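Local coordinates for protein aromatic-amino-acid aminotransferase (Burkholderia pseudomallei, PDB 4F4E) that probably transfers the amino group of tyrosine and related amino acids to 2-oxoglutarate, working as a homodimer with covalently bound pyridoxal 5'-phosphate, at residues Asp382-Glu387 with Asn413-Val418; Thr50-Gly55 with Phe388-Val393; Asn346-Arg351 with Arg406-Val411; Ser372-Thr377 with Gly396-Ala401; Gly57-Glu62 with Asp339-Met344. One frame throughout, in Å; residues are numbered along the deposited sequence. Where two conformers were deposited one is given.

Interaction 1 of 5, residues Asp382-Glu387 with Asn413-Val418; sequences DRLREE and NAIAAV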
# COMPACT_ATOMS: atom_id res chain seq x y z
N ASP A 382 -15.38 -28.87 16.81
CA ASP A 382 -15.26 -29.94 15.82
C ASP A 382 -16.64 -30.63 15.62
O ASP A 382 -17.05 -30.92 14.50
CB ASP A 382 -14.27 -31.03 16.27
CG ASP A 382 -12.82 -30.59 16.25
OD1 ASP A 382 -12.43 -29.75 15.40
OD2 ASP A 382 -12.05 -31.15 17.07
N ARG A 383 -17.37 -30.87 16.70
CA ARG A 383 -18.69 -31.50 16.60
C ARG A 383 -19.64 -30.58 15.87
O ARG A 383 -20.41 -31.03 15.02
CB ARG A 383 -19.31 -31.84 17.96
CG ARG A 383 -18.68 -33.04 18.66
CD ARG A 383 -19.63 -33.74 19.62
NE ARG A 383 -20.10 -32.91 20.73
CZ ARG A 383 -19.37 -32.55 21.80
NH1 ARG A 383 -18.07 -32.88 21.93
NH2 ARG A 383 -19.91 -31.81 22.75
N LEU A 384 -19.58 -29.29 16.19
CA LEU A 384 -20.49 -28.31 15.58
C LEU A 384 -20.28 -28.32 14.07
O LEU A 384 -21.22 -28.14 13.31
CB LEU A 384 -20.25 -26.93 16.20
CG LEU A 384 -21.13 -25.73 15.89
CD1 LEU A 384 -22.55 -26.00 16.43
CD2 LEU A 384 -20.53 -24.44 16.48
N ARG A 385 -19.03 -28.51 13.63
CA ARG A 385 -18.69 -28.51 12.21
C ARG A 385 -19.18 -29.81 11.54
O ARG A 385 -19.91 -29.79 10.55
CB ARG A 385 -17.18 -28.32 12.02
CG ARG A 385 -16.73 -28.49 10.60
CD ARG A 385 -15.22 -28.32 10.41
NE ARG A 385 -14.49 -29.36 11.12
CZ ARG A 385 -13.81 -29.18 12.24
NH1 ARG A 385 -13.78 -27.98 12.85
NH2 ARG A 385 -13.18 -30.22 12.79
N GLU A 386 -18.82 -30.93 12.14
CA GLU A 386 -19.09 -32.23 11.54
C GLU A 386 -20.58 -32.56 11.57
O GLU A 386 -21.14 -32.99 10.56
CB GLU A 386 -18.31 -33.31 12.28
CG GLU A 386 -16.81 -33.15 12.05
CD GLU A 386 -15.93 -33.93 13.03
OE1 GLU A 386 -14.72 -34.07 12.72
OE2 GLU A 386 -16.40 -34.38 14.11
N GLU A 387 -21.21 -32.34 12.72
CA GLU A 387 -22.59 -32.73 12.92
C GLU A 387 -23.57 -31.74 12.26
O GLU A 387 -24.64 -32.17 11.84
CB GLU A 387 -22.89 -32.89 14.39
CG GLU A 387 -22.11 -34.05 15.00
CD GLU A 387 -22.36 -34.21 16.48
OE1 GLU A 387 -22.82 -33.25 17.10
OE2 GLU A 387 -22.14 -35.34 16.99
N ASN A 413 -29.76 -23.65 17.64
CA ASN A 413 -30.19 -25.01 17.84
C ASN A 413 -29.01 -25.99 17.72
O ASN A 413 -28.93 -26.96 18.47
CB ASN A 413 -31.32 -25.39 16.87
CG ASN A 413 -32.62 -24.65 17.17
OD1 ASN A 413 -32.63 -23.84 18.09
ND2 ASN A 413 -33.71 -24.94 16.41
N ALA A 414 -28.10 -25.74 16.79
CA ALA A 414 -26.91 -26.57 16.66
C ALA A 414 -26.06 -26.49 17.94
O ALA A 414 -25.63 -27.51 18.49
CB ALA A 414 -26.11 -26.20 15.44
N ILE A 415 -25.87 -25.28 18.45
CA ILE A 415 -25.11 -25.10 19.70
C ILE A 415 -25.77 -25.82 20.86
O ILE A 415 -25.11 -26.55 21.63
CB ILE A 415 -24.88 -23.61 20.00
CG1 ILE A 415 -23.93 -23.00 18.96
CG2 ILE A 415 -24.31 -23.40 21.41
CD1 ILE A 415 -23.82 -21.50 18.97
N ALA A 416 -27.08 -25.66 20.98
CA ALA A 416 -27.84 -26.38 22.00
C ALA A 416 -27.66 -27.90 21.91
O ALA A 416 -27.54 -28.60 22.96
CB ALA A 416 -29.29 -25.98 21.94
N ALA A 417 -27.62 -28.43 20.69
CA ALA A 417 -27.42 -29.83 20.47
C ALA A 417 -26.03 -30.30 20.92
O ALA A 417 -25.92 -31.36 21.54
CB ALA A 417 -27.66 -30.22 19.03
N VAL A 418 -25.01 -29.52 20.61
CA VAL A 418 -23.62 -29.87 20.95
C VAL A 418 -23.40 -29.76 22.46
O VAL A 418 -22.67 -30.60 23.02
CB VAL A 418 -22.63 -28.96 20.22
CG1 VAL A 418 -21.23 -29.05 20.82
CG2 VAL A 418 -22.63 -29.27 18.72
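A helix pair near the C terminus, 378-388 with 408-419, meets here through Arg383, Leu384 and Val418; the two segments run at 120° to each other, their axes 9.8 Å apart at the closest approach. Val418 divides its methyl groups between the two partners. Its CG2 rests on the backbone of the facing helix, 3.9 Å from CA of Leu384, while CG1 lies 3.6 Å from NH2 of Arg383. That nitrogen also donates to the backbone, Arg383 NH2 to Val418 O at 3.0 Å with a fairly straight N-H...O angle of 162°. The oxygen sits at the edge of the guanidinium, in its plane, but the nitrogen approaches tilted from the carbonyl plane; the bend of the arginine chain at chi3 turns the group toward the carbonyl of Val418. Class I aminotransferases build their small domain from helices laid over short strands, and Leu384 belongs to the apolar layer between them. With CG anti to the backbone N (chi1 -173°), its CD1 reaches Ala414 CB at 3.7 Å and Ile415 CG1 at 4.2 Å. Its CD2 packs on Leu376, in the loop before helix 378-388.

Interaction 2 of 5, residues Thr50-Gly55 with Phe388-Val393; sequences TKVNLG and FGIYAV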
# COMPACT_ATOMS: atom_id res chain seq x y z
N THR A 50 -26.71 -26.14 3.32
CA THR A 50 -26.85 -25.30 4.47
C THR A 50 -25.60 -25.54 5.33
O THR A 50 -25.43 -26.57 6.01
CB THR A 50 -28.13 -25.61 5.24
OG1 THR A 50 -28.03 -26.90 5.82
CG2 THR A 50 -29.30 -25.55 4.30
N LYS A 51 -24.64 -24.68 5.12
CA LYS A 51 -23.51 -24.55 6.05
C LYS A 51 -23.33 -23.09 6.41
O LYS A 51 -23.75 -22.23 5.65
CB LYS A 51 -22.27 -25.07 5.35
CG LYS A 51 -22.04 -24.48 3.96
CD LYS A 51 -20.91 -25.21 3.24
CE LYS A 51 -20.66 -24.60 1.86
NZ LYS A 51 -19.54 -25.34 1.22
N VAL A 52 -22.72 -22.81 7.56
CA VAL A 52 -22.57 -21.43 8.04
C VAL A 52 -21.13 -21.23 8.44
O VAL A 52 -20.58 -22.03 9.24
CB VAL A 52 -23.48 -21.13 9.27
CG1 VAL A 52 -23.27 -19.71 9.78
CG2 VAL A 52 -24.95 -21.35 8.92
N ASN A 53 -20.51 -20.21 7.84
CA ASN A 53 -19.15 -19.85 8.20
C ASN A 53 -19.12 -18.72 9.26
O ASN A 53 -19.28 -17.55 8.97
CB ASN A 53 -18.31 -19.47 6.97
CG ASN A 53 -16.82 -19.38 7.28
OD1 ASN A 53 -16.39 -19.43 8.41
ND2 ASN A 53 -16.01 -19.32 6.23
N LEU A 54 -18.88 -19.10 10.51
CA LEU A 54 -18.71 -18.10 11.58
C LEU A 54 -17.23 -17.78 11.86
O LEU A 54 -16.92 -17.06 12.79
CB LEU A 54 -19.39 -18.60 12.85
CG LEU A 54 -20.90 -18.88 12.78
CD1 LEU A 54 -21.38 -19.41 14.16
CD2 LEU A 54 -21.63 -17.60 12.37
N GLY A 55 -16.34 -18.31 11.04
CA GLY A 55 -14.93 -18.00 11.11
C GLY A 55 -14.49 -16.77 10.33
O GLY A 55 -13.32 -16.41 10.37
N PHE A 388 -23.18 -30.47 12.18
CA PHE A 388 -24.13 -29.39 11.84
C PHE A 388 -23.71 -28.45 10.74
O PHE A 388 -24.52 -27.64 10.32
CB PHE A 388 -24.58 -28.64 13.12
CG PHE A 388 -25.27 -29.52 14.09
CD1 PHE A 388 -26.57 -29.92 13.84
CD2 PHE A 388 -24.63 -30.01 15.21
CE1 PHE A 388 -27.24 -30.74 14.71
CE2 PHE A 388 -25.30 -30.87 16.06
CZ PHE A 388 -26.58 -31.24 15.81
N GLY A 389 -22.48 -28.59 10.23
CA GLY A 389 -21.99 -27.75 9.15
C GLY A 389 -21.91 -26.28 9.55
O GLY A 389 -22.02 -25.39 8.68
N ILE A 390 -21.71 -26.03 10.86
CA ILE A 390 -21.53 -24.69 11.40
C ILE A 390 -20.08 -24.56 11.84
O ILE A 390 -19.61 -25.34 12.70
CB ILE A 390 -22.46 -24.43 12.59
CG1 ILE A 390 -23.96 -24.71 12.26
CG2 ILE A 390 -22.21 -23.02 13.14
CD1 ILE A 390 -24.67 -23.88 11.21
N TYR A 391 -19.36 -23.60 11.23
CA TYR A 391 -17.92 -23.50 11.33
C TYR A 391 -17.50 -22.34 12.24
O TYR A 391 -17.63 -21.18 11.86
CB TYR A 391 -17.32 -23.30 9.92
CG TYR A 391 -17.35 -24.56 9.07
CD1 TYR A 391 -18.56 -25.06 8.59
CD2 TYR A 391 -16.19 -25.27 8.79
CE1 TYR A 391 -18.60 -26.20 7.83
CE2 TYR A 391 -16.21 -26.40 8.02
CZ TYR A 391 -17.43 -26.88 7.56
OH TYR A 391 -17.48 -28.03 6.86
N ALA A 392 -17.09 -22.67 13.46
CA ALA A 392 -16.46 -21.71 14.38
C ALA A 392 -14.96 -22.00 14.39
O ALA A 392 -14.50 -23.04 13.87
CB ALA A 392 -17.04 -21.87 15.77
N VAL A 393 -14.18 -21.05 14.92
CA VAL A 393 -12.73 -21.18 15.01
C VAL A 393 -12.41 -22.12 16.20
O VAL A 393 -13.16 -22.21 17.17
CB VAL A 393 -12.09 -19.79 15.17
CG1 VAL A 393 -10.57 -19.85 15.14
CG2 VAL A 393 -12.65 -18.83 14.12
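Leu54 lies against Tyr391 and Ile390, and its side chain traces the contact from backbone to core. CB starts 3.3 Å from the carbonyl O of Tyr391, the same oxygen that receives the backbone N-H of Leu54 at 2.8 Å. With CG anti to the carbonyl carbon (chi1 -60°), CD1 reaches across to CG2 of Ile390 at 3.8 Å. Ile390 uses its other branch on Val52: the two run alongside each other in the same direction, and Val52 CG2 is pressed against Ile390 CD1 at 3.4 Å, a snug fit. Two further backbone bonds set the parallel register, Val52 N to Gly389 O at 2.9 Å and Tyr391 N to Val52 O at 2.8 Å. At the end of the strand, Asn53 OD1 accepts from Gly55 N at 2.9 Å, an Asx turn. The pair 52-53 and 390-391 thus forms a two-stranded parallel sheet. On the side bearing Val52 and Ile390, Ile390 packs on Val410 and Val411 of helix 408-419, Leu54 on Val411, and Val52 on Asn407 just before that helix. The side bearing Asn53 and Tyr391 is covered by helix 35-45, where Phe43 meets the tyrosine ring edge-to-face and nearby Asp46 binds its hydroxyl.

Interaction 3 of 5, residues Asn346-Arg351 with Arg406-Val411; sequences NGLVER and RNLDVV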
# COMPACT_ATOMS: atom_id res chain seq x y z
N ASN A 346 -28.36 -10.65 21.28
CA ASN A 346 -29.42 -10.88 22.27
C ASN A 346 -30.32 -12.05 21.86
O ASN A 346 -30.80 -12.79 22.74
CB ASN A 346 -30.30 -9.67 22.53
CG ASN A 346 -31.20 -9.89 23.73
OD1 ASN A 346 -30.74 -10.35 24.80
ND2 ASN A 346 -32.49 -9.66 23.55
N GLY A 347 -30.54 -12.19 20.56
CA GLY A 347 -31.34 -13.31 20.06
C GLY A 347 -30.66 -14.63 20.37
O GLY A 347 -31.34 -15.59 20.70
N LEU A 348 -29.34 -14.71 20.27
CA LEU A 348 -28.62 -15.94 20.60
C LEU A 348 -28.74 -16.22 22.09
O LEU A 348 -29.06 -17.34 22.53
CB LEU A 348 -27.17 -15.90 20.14
CG LEU A 348 -26.28 -17.14 20.36
CD1 LEU A 348 -26.79 -18.40 19.62
CD2 LEU A 348 -24.84 -16.83 19.99
N VAL A 349 -28.52 -15.19 22.91
CA VAL A 349 -28.66 -15.38 24.35
C VAL A 349 -30.05 -15.88 24.73
O VAL A 349 -30.19 -16.84 25.48
CB VAL A 349 -28.35 -14.07 25.10
CG1 VAL A 349 -28.57 -14.27 26.60
CG2 VAL A 349 -26.89 -13.63 24.82
N GLU A 350 -31.09 -15.23 24.20
CA GLU A 350 -32.46 -15.63 24.53
C GLU A 350 -32.71 -17.10 24.15
O GLU A 350 -33.35 -17.86 24.91
CB GLU A 350 -33.50 -14.79 23.80
CG GLU A 350 -33.68 -13.34 24.21
CD GLU A 350 -34.43 -12.53 23.12
OE1 GLU A 350 -34.49 -12.96 21.94
OE2 GLU A 350 -34.98 -11.45 23.45
N ARG A 351 -32.28 -17.47 22.95
CA ARG A 351 -32.52 -18.81 22.43
C ARG A 351 -31.81 -19.89 23.22
O ARG A 351 -32.39 -20.96 23.45
CB ARG A 351 -32.13 -18.87 20.95
CG ARG A 351 -33.13 -18.14 20.07
CD ARG A 351 -32.53 -17.89 18.71
NE ARG A 351 -33.51 -17.40 17.76
CZ ARG A 351 -34.07 -16.20 17.80
NH1 ARG A 351 -33.73 -15.29 18.71
NH2 ARG A 351 -34.98 -15.89 16.91
N ARG A 406 -31.92 -15.25 9.13
CA ARG A 406 -31.99 -16.48 8.38
C ARG A 406 -31.18 -17.67 8.94
O ARG A 406 -31.54 -18.84 8.67
CB ARG A 406 -31.59 -16.27 6.91
N ASN A 407 -30.10 -17.41 9.65
CA ASN A 407 -29.31 -18.53 10.22
C ASN A 407 -29.27 -18.57 11.74
O ASN A 407 -28.73 -19.53 12.29
CB ASN A 407 -27.89 -18.56 9.65
CG ASN A 407 -27.04 -17.37 10.09
OD1 ASN A 407 -27.35 -16.67 11.06
ND2 ASN A 407 -25.94 -17.16 9.34
N LEU A 408 -29.88 -17.59 12.40
CA LEU A 408 -29.77 -17.48 13.87
C LEU A 408 -30.32 -18.73 14.56
O LEU A 408 -29.72 -19.25 15.49
CB LEU A 408 -30.43 -16.21 14.40
CG LEU A 408 -30.36 -16.01 15.91
CD1 LEU A 408 -28.96 -16.06 16.49
CD2 LEU A 408 -31.05 -14.71 16.25
N ASP A 409 -31.46 -19.23 14.11
CA ASP A 409 -32.08 -20.32 14.79
C ASP A 409 -31.35 -21.62 14.52
O ASP A 409 -31.23 -22.47 15.41
CB ASP A 409 -33.54 -20.45 14.39
CG ASP A 409 -34.30 -19.19 14.69
OD1 ASP A 409 -34.50 -18.86 15.83
OD2 ASP A 409 -34.66 -18.49 13.77
N VAL A 410 -30.89 -21.78 13.30
CA VAL A 410 -30.09 -22.92 12.91
C VAL A 410 -28.84 -23.03 13.79
O VAL A 410 -28.53 -24.09 14.38
CB VAL A 410 -29.76 -22.83 11.42
CG1 VAL A 410 -28.77 -23.91 11.03
CG2 VAL A 410 -31.05 -22.98 10.59
N VAL A 411 -28.13 -21.90 13.95
CA VAL A 411 -26.93 -21.86 14.74
C VAL A 411 -27.22 -22.11 16.22
O VAL A 411 -26.51 -22.92 16.88
CB VAL A 411 -26.18 -20.51 14.57
CG1 VAL A 411 -25.07 -20.36 15.61
CG2 VAL A 411 -25.61 -20.37 13.15
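The guanidinium of Arg351 has CD2 of Leu408 over the centre of one face, 3.6 Å above the plane, and oxygens at its edge. Asp409 OD1 occupies one stretch of that edge. It takes a short, nearly straight bond from Arg351 NE (2.6 Å, 169°) and a weak one from Arg351 NH2 at 3.2 Å, which together make a salt bridge. The two flat groups are not coplanar: their planes differ by 39°, and the oxygen is met from above the carboxylate plane. Another part of the edge belongs to the arginine's own helix, where Arg351 NH1 donates to Gly347 O at 3.1 Å. That oxygen also accepts the helical N-H of Arg351, the two donors arriving from opposite faces of its plane. Held on two edges, the guanidinium is probably restrained in rotation. With CG anti to the backbone N (chi1 -180°), Leu408 extends toward the neighbouring helix and divides there: CD2 lies 4.1 Å from CA of Gly347, and CD1 comes equally close, at 4.1 Å, to CB of Leu348. This is a helix-helix contact, apolar at Leu348 and Leu408 with a salt bridge at its rim, joining the first turn of helix 408-419 to the long helix 324-354.

Interaction 4 of 5, residues Ser372-Thr377 with Gly396-Ala401; sequences SYSGLT and GRICVA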
# COMPACT_ATOMS: atom_id res chain seq x y z
N SER A 372 -17.15 -12.70 19.18
CA SER A 372 -17.25 -13.17 20.57
C SER A 372 -16.44 -14.44 20.72
O SER A 372 -16.35 -15.26 19.80
CB SER A 372 -18.71 -13.47 20.95
OG SER A 372 -19.28 -12.40 21.72
N TYR A 373 -15.83 -14.59 21.89
CA TYR A 373 -15.32 -15.89 22.31
C TYR A 373 -16.50 -16.64 22.94
O TYR A 373 -16.94 -16.33 24.08
CB TYR A 373 -14.13 -15.73 23.26
CG TYR A 373 -12.76 -15.86 22.57
CD1 TYR A 373 -12.56 -15.43 21.27
CD2 TYR A 373 -11.68 -16.45 23.23
CE1 TYR A 373 -11.34 -15.62 20.62
CE2 TYR A 373 -10.45 -16.61 22.61
CZ TYR A 373 -10.27 -16.17 21.31
OH TYR A 373 -9.06 -16.33 20.66
N SER A 374 -16.99 -17.63 22.20
CA SER A 374 -18.15 -18.41 22.62
C SER A 374 -17.90 -19.25 23.84
O SER A 374 -18.87 -19.61 24.52
CB SER A 374 -18.65 -19.36 21.53
OG SER A 374 -17.73 -20.38 21.16
N GLY A 375 -16.65 -19.62 24.04
CA GLY A 375 -16.25 -20.55 25.09
C GLY A 375 -16.48 -22.00 24.71
O GLY A 375 -16.36 -22.86 25.56
N LEU A 376 -16.79 -22.29 23.45
CA LEU A 376 -16.87 -23.68 23.01
C LEU A 376 -15.45 -24.19 23.02
O LEU A 376 -14.53 -23.46 22.64
CB LEU A 376 -17.48 -23.81 21.63
CG LEU A 376 -18.97 -23.47 21.48
CD1 LEU A 376 -19.38 -23.62 20.00
CD2 LEU A 376 -19.85 -24.35 22.35
N THR A 377 -15.27 -25.42 23.50
CA THR A 377 -13.99 -26.11 23.40
C THR A 377 -13.70 -26.51 21.99
O THR A 377 -14.60 -26.55 21.14
CB THR A 377 -13.98 -27.41 24.24
OG1 THR A 377 -14.92 -28.37 23.72
CG2 THR A 377 -14.30 -27.15 25.75
N GLY A 396 -13.02 -21.11 19.76
CA GLY A 396 -14.33 -20.76 20.19
C GLY A 396 -14.77 -19.43 19.58
O GLY A 396 -15.92 -19.05 19.78
N ARG A 397 -13.90 -18.76 18.83
CA ARG A 397 -14.30 -17.46 18.23
C ARG A 397 -15.44 -17.67 17.25
O ARG A 397 -15.42 -18.61 16.45
CB ARG A 397 -13.16 -16.79 17.48
CG ARG A 397 -13.42 -15.34 17.10
CD ARG A 397 -12.29 -14.83 16.22
NE ARG A 397 -12.37 -15.23 14.81
CZ ARG A 397 -11.34 -15.60 14.05
NH1 ARG A 397 -10.11 -15.75 14.57
NH2 ARG A 397 -11.52 -15.92 12.79
N ILE A 398 -16.44 -16.80 17.35
CA ILE A 398 -17.53 -16.70 16.34
C ILE A 398 -17.65 -15.21 15.91
O ILE A 398 -17.43 -14.30 16.71
CB ILE A 398 -18.88 -17.26 16.86
CG1 ILE A 398 -19.40 -16.53 18.11
CG2 ILE A 398 -18.75 -18.77 17.14
CD1 ILE A 398 -20.86 -16.86 18.44
N CYS A 399 -17.94 -15.02 14.62
CA CYS A 399 -18.29 -13.75 14.06
C CYS A 399 -19.81 -13.57 14.17
O CYS A 399 -20.57 -14.17 13.42
CB CYS A 399 -17.85 -13.67 12.61
SG CYS A 399 -18.08 -12.03 11.91
N VAL A 400 -20.21 -12.84 15.20
CA VAL A 400 -21.58 -12.53 15.44
C VAL A 400 -22.16 -11.67 14.32
O VAL A 400 -23.34 -11.71 14.06
CB VAL A 400 -21.74 -11.90 16.84
CG1 VAL A 400 -23.13 -11.38 17.05
CG2 VAL A 400 -21.43 -12.95 17.89
N ALA A 401 -21.28 -10.93 13.63
CA ALA A 401 -21.62 -10.17 12.41
C ALA A 401 -21.96 -11.03 11.20
O ALA A 401 -22.39 -10.49 10.16
CB ALA A 401 -20.50 -9.16 12.07
O HOH W 1 -9.31 -16.52 17.74
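The antiparallel pair of strands 371-373 and 397-399, joined through helix 378-388 and strand 390-391, is a small sheet of the C-terminal part of the aminotransferase fold, closed by Ser372 with Ile398 and by Ser374 with Gly396. Ser372 and Ile398 form a hydrogen-bonded pair: Ser372 N to Ile398 O is 3.0 Å and Ile398 N to Ser372 O 2.9 Å. Tyr373 and Arg397 follow as a non-hydrogen-bonded pair, and their side chains share one side of the sheet, CE1 of Tyr373 lying 3.8 Å from CB of Arg397. Farther out, a water joins them; it is 2.9 Å from Tyr373 OH and takes a weak bond from Arg397 NH1. On the other side of the sheet, the hydroxyl of Ser372 is bound to Gln367 and Arg345.

Beyond the strand Ser374 takes over. Its OG stands between the backbone N and the carbonyl carbon (chi1 64°), from where it donates to Gly396 O at 2.6 Å, on a lone pair in the carbonyl plane, and accepts from Leu376 N at 3.1 Å, an ST turn. Ser374 N also reaches Gly396 O, from above the plane, at 3.0 Å.

In well-studied members of this family the corresponding arginine receives the substrate carboxylate, and Arg397 probably does the same; a 1,2-ethanediol about 4 Å from its side chain, probably from the crystallisation liquor, is consistent with a pocket there. Chemically, the hydroxyl of Ser374 both gives and takes a bond, which should fix its rotation, while Gly396 O is held by two donors, so the backbone just before Arg397 is probably restrained.

Interaction 5 of 5, residues Gly57-Glu62 with Asp339-Met344; sequences GVYTNE and DRIRAM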
# COMPACT_ATOMS: atom_id res chain seq x y z
N GLY A 57 -14.33 -12.61 9.15
CA GLY A 57 -13.94 -11.41 9.91
C GLY A 57 -14.48 -10.14 9.28
O GLY A 57 -13.88 -9.08 9.36
N VAL A 58 -15.62 -10.28 8.61
CA VAL A 58 -16.29 -9.14 7.96
C VAL A 58 -17.78 -9.17 8.36
O VAL A 58 -18.32 -10.20 8.81
CB VAL A 58 -16.13 -9.19 6.44
CG1 VAL A 58 -14.66 -9.25 6.03
CG2 VAL A 58 -16.84 -10.42 5.87
N TYR A 59 -18.44 -8.02 8.21
CA TYR A 59 -19.88 -7.89 8.42
C TYR A 59 -20.58 -8.27 7.12
O TYR A 59 -20.26 -7.73 6.07
CB TYR A 59 -20.23 -6.45 8.76
CG TYR A 59 -21.70 -6.19 8.98
CD1 TYR A 59 -22.57 -5.99 7.90
CD2 TYR A 59 -22.23 -6.11 10.25
CE1 TYR A 59 -23.90 -5.73 8.10
CE2 TYR A 59 -23.59 -5.85 10.45
CZ TYR A 59 -24.39 -5.66 9.39
OH TYR A 59 -25.74 -5.41 9.58
N THR A 60 -21.51 -9.21 7.20
CA THR A 60 -22.27 -9.67 6.01
C THR A 60 -23.74 -9.39 6.17
O THR A 60 -24.21 -9.13 7.30
CB THR A 60 -22.16 -11.19 5.84
OG1 THR A 60 -22.58 -11.83 7.07
CG2 THR A 60 -20.69 -11.63 5.48
N ASN A 61 -24.43 -9.50 5.03
CA ASN A 61 -25.90 -9.46 4.90
C ASN A 61 -26.47 -10.90 4.90
O ASN A 61 -25.71 -11.89 5.00
CB ASN A 61 -26.30 -8.69 3.60
CG ASN A 61 -25.83 -9.41 2.34
OD1 ASN A 61 -25.53 -10.61 2.38
ND2 ASN A 61 -25.69 -8.67 1.22
N GLU A 62 -27.78 -11.04 4.70
CA GLU A 62 -28.40 -12.34 4.98
C GLU A 62 -28.01 -13.37 3.92
O GLU A 62 -28.13 -14.60 4.18
CB GLU A 62 -29.91 -12.23 5.13
CG GLU A 62 -30.36 -11.07 6.01
CD GLU A 62 -31.34 -11.45 7.14
OE1 GLU A 62 -31.47 -10.68 8.12
OE2 GLU A 62 -31.96 -12.53 7.10
N ASP A 339 -26.63 -2.02 15.45
CA ASP A 339 -27.83 -2.52 16.10
C ASP A 339 -28.18 -3.94 15.66
O ASP A 339 -28.75 -4.70 16.46
CB ASP A 339 -29.00 -1.58 15.82
CG ASP A 339 -28.91 -0.23 16.60
OD1 ASP A 339 -28.14 -0.04 17.57
OD2 ASP A 339 -29.68 0.62 16.22
N ARG A 340 -27.89 -4.31 14.41
CA ARG A 340 -28.19 -5.68 13.97
C ARG A 340 -27.32 -6.67 14.73
O ARG A 340 -27.80 -7.69 15.17
CB ARG A 340 -28.04 -5.92 12.47
CG ARG A 340 -28.71 -7.22 12.07
CD ARG A 340 -28.15 -7.78 10.79
NE ARG A 340 -26.78 -8.22 10.95
CZ ARG A 340 -26.01 -8.58 9.94
NH1 ARG A 340 -26.50 -8.53 8.69
NH2 ARG A 340 -24.78 -8.98 10.17
N ILE A 341 -26.05 -6.35 14.92
CA ILE A 341 -25.17 -7.20 15.71
C ILE A 341 -25.71 -7.40 17.11
O ILE A 341 -25.70 -8.51 17.63
CB ILE A 341 -23.71 -6.67 15.75
CG1 ILE A 341 -23.07 -6.72 14.35
CG2 ILE A 341 -22.88 -7.46 16.78
CD1 ILE A 341 -21.75 -5.88 14.30
N ARG A 342 -26.15 -6.33 17.74
CA ARG A 342 -26.73 -6.39 19.09
C ARG A 342 -27.98 -7.28 19.10
O ARG A 342 -28.21 -8.01 20.06
CB ARG A 342 -27.12 -4.99 19.55
CG ARG A 342 -25.96 -4.06 19.86
CD ARG A 342 -26.47 -2.72 20.37
NE ARG A 342 -25.40 -1.81 20.79
CZ ARG A 342 -25.61 -0.60 21.29
NH1 ARG A 342 -26.85 -0.11 21.43
NH2 ARG A 342 -24.59 0.13 21.70
N ALA A 343 -28.79 -7.18 18.05
CA ALA A 343 -30.03 -7.97 17.97
C ALA A 343 -29.66 -9.48 17.89
O ALA A 343 -30.35 -10.35 18.47
CB ALA A 343 -30.82 -7.59 16.73
N MET A 344 -28.58 -9.77 17.17
CA MET A 344 -28.14 -11.16 16.99
C MET A 344 -27.56 -11.68 18.29
O MET A 344 -27.83 -12.83 18.69
CB MET A 344 -27.14 -11.31 15.83
CG MET A 344 -27.71 -11.05 14.45
SD MET A 344 -29.07 -12.15 14.02
CE MET A 344 -30.49 -11.19 14.50
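In one of its two conformers, Arg340 lays its guanidinium flat on the ring of Tyr59, centres 4.0 Å apart and planes only 10° from parallel. The stack is offset. Arg340 NH2 stands over the ring toward its rim, 3.4 Å from Tyr59 CE2, whereas the tyrosine OH lies over the centre of the guanidinium, 3.2 Å from Arg340 CZ. The two side chains come from opposite directions, and the hydroxyl, though near Arg340 NE and NH1, is badly angled for a hydrogen bond to either.

Hydrogen bonding uses the edge of the same group. Both terminal nitrogens converge end-on upon a single backbone oxygen: Arg340 NH1 reaches Thr60 O at 2.7 Å, on a lone pair in the carbonyl plane, and Arg340 NH2 reaches it at 2.9 Å. A bend at chi3 (67°), after an otherwise extended start, turns the guanidinium edge to this carbonyl while its face stays on the ring. Two bonds and a stack together would hold the group flat.

Apolar contact is slighter. Ile341 CG1 meets the ring edge at Tyr59 CE2, 4.0 Å away. Of charge there is a looser element, Glu62 OE1 standing 5.4 Å from Arg340 NH1, near enough perhaps to favour the arginine's position electrostatically.

The loop 57-62, which follows strand 52-53, is thereby pinned to the long helix 324-354. On its other sides Tyr274 OH takes the N-H of Tyr59, and Val58 packs on Tyr88 of the second subunit. From the helix, Ile341 also packs on Val400, just past strand 397-399.

Overall arrangement
From the N terminus, residues 50-55 open interaction 2 and 57-62 open interaction 5. Interaction 5 closes first, on helix 324-354, and is nested inside the long loop of interaction 2. Just beyond, on the same helix, interaction 3 opens, then interaction 4 at strand 371-373 and interaction 1 on helix 378-388. The closures follow in turn: interaction 2 at 388-393, interaction 4 at 396-401, interaction 3 at 406-411 and interaction 1 at 413-418. Interaction 4 is nested inside interaction 3; interaction 2 crosses interactions 3 and 4, and interaction 1 crosses all three. An N-terminal strand and the loop after it are thus tied to helix 324-354, strands 390-391 and 397-399 and helix 408-419.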